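Local structure of glucokinase (Leishmania braziliensis MHOM/BR/75/M2904, 6EDI) at residues C45-T50 and S116-V121. The protein probably phosphorylates D-glucose, using ATP as the phosphate donor. Sequence-based numbering, arbitrary orientation.
Sequences CDVGGT and SVPGPV
Asp46 and Ser116 pair in parallel at the ends of strands 41-48 and 110-117, with Ser116 N giving a hydrogen bond to Cys45 O and Val47 N giving one to Ser116 O, each 2.9 Å long. Both backbone groups of Ser116 thus grip the residues flanking Asp46, the usual pattern of a parallel bridge. Asp46 CA also makes a CA-H...O contact with Ser116 O, at 3.3 Å.

The side chains of the bridged pair lie on one face of the sheet. Ser116 OG donates to Asp46 OD2 at 3.1 Å and meets it on the anti side, 16° out of the carboxylate plane. With chi1 172° the carboxylate of Asp46 sits beside its own carbonyl carbon, and Ser116 takes the same setting (-179°), which brings OG and OD2 together. Asn400 makes a weak hydrogen bond to the same oxygen, and Arg53 forms a long, weak ion pair with OD1.

The strands are neighbours in the mixed sheet of one lobe, of the actin-like ATPase (ASKHA) type. The Asp-Val-Gly-Gly-Thr run matches the phosphate 1 motif (DxGGT) of ASKHA kinases, which in relatives lies beside the ATP phosphates.

Val47 lies on the other face, where Leu84 and Ile81 cover it. Its CB packs on Pro118 CD at 3.9 Å, and its CG2 approaches Val117 CG1 more loosely, at 4.3 Å. Beyond the bridge the chains separate. Pro118 has no N-H to continue the pairing; its CD and CG lie against Val47 O instead, CD at 3.1 Å. Pro118 is also the centre of an inverse gamma turn, closed by a weak bond from Gly119 N to Val117 O, which bends the segment away from strand 41-48.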
# COMPACT_ATOMS: atom_id res chain seq x y z
N CYS A 45 5.67 -3.10 23.67
CA CYS A 45 6.95 -2.44 23.86
C CYS A 45 7.07 -1.35 22.81
O CYS A 45 6.73 -1.55 21.65
CB CYS A 45 8.11 -3.44 23.74
SG CYS A 45 9.78 -2.71 23.80
N ASP A 46 7.53 -0.18 23.23
CA ASP A 46 7.78 0.91 22.30
C ASP A 46 9.09 1.57 22.69
O ASP A 46 9.40 1.69 23.88
CB ASP A 46 6.62 1.91 22.32
CG ASP A 46 6.91 3.17 21.51
OD1 ASP A 46 7.48 4.13 22.09
OD2 ASP A 46 6.58 3.22 20.30
N VAL A 47 9.88 1.94 21.68
CA VAL A 47 11.14 2.65 21.91
C VAL A 47 11.05 4.07 21.36
O VAL A 47 10.55 4.29 20.26
CB VAL A 47 12.30 1.91 21.24
CG1 VAL A 47 13.60 2.63 21.52
CG2 VAL A 47 12.38 0.50 21.76
N GLY A 48 11.49 5.05 22.15
CA GLY A 48 11.53 6.44 21.70
C GLY A 48 12.34 7.31 22.65
O GLY A 48 12.06 7.35 23.86
N GLY A 49 13.35 8.00 22.13
CA GLY A 49 14.25 8.75 22.99
C GLY A 49 15.19 7.83 23.74
O GLY A 49 15.86 6.99 23.15
N THR A 50 15.24 7.99 25.06
CA THR A 50 16.07 7.13 25.91
C THR A 50 15.22 6.12 26.62
O THR A 50 15.64 5.54 27.63
CB THR A 50 16.74 7.93 27.03
OG1 THR A 50 15.91 9.03 27.43
CG2 THR A 50 18.06 8.43 26.57
N SER A 116 7.38 -1.61 18.84
CA SER A 116 7.33 -0.41 18.00
C SER A 116 8.65 0.32 18.15
O SER A 116 9.05 0.65 19.27
CB SER A 116 6.19 0.51 18.44
OG SER A 116 6.11 1.67 17.62
N VAL A 117 9.32 0.57 17.02
CA VAL A 117 10.61 1.24 17.03
C VAL A 117 10.60 2.44 16.09
O VAL A 117 9.94 2.41 15.05
CB VAL A 117 11.78 0.29 16.66
CG1 VAL A 117 11.93 -0.78 17.71
CG2 VAL A 117 11.55 -0.34 15.29
N PRO A 118 11.33 3.50 16.47
CA PRO A 118 11.39 4.72 15.67
C PRO A 118 12.57 4.64 14.70
O PRO A 118 13.55 5.38 14.82
CB PRO A 118 11.65 5.80 16.72
CG PRO A 118 12.51 5.10 17.75
CD PRO A 118 12.12 3.62 17.71
N GLY A 119 12.46 3.73 13.75
CA GLY A 119 13.49 3.59 12.74
C GLY A 119 12.98 2.64 11.70
O GLY A 119 11.84 2.16 11.81
N PRO A 120 13.80 2.34 10.69
CA PRO A 120 13.35 1.45 9.62
C PRO A 120 13.26 0.01 10.12
O PRO A 120 14.02 -0.38 11.02
CB PRO A 120 14.44 1.60 8.56
CG PRO A 120 15.67 1.92 9.33
CD PRO A 120 15.21 2.75 10.52
N VAL A 121 12.32 -0.76 9.57
CA VAL A 121 12.08 -2.14 9.98
C VAL A 121 12.08 -2.99 8.73
O VAL A 121 11.46 -2.61 7.74
CB VAL A 121 10.69 -2.28 10.66
CG1 VAL A 121 10.38 -3.74 10.96
CG2 VAL A 121 10.63 -1.46 11.94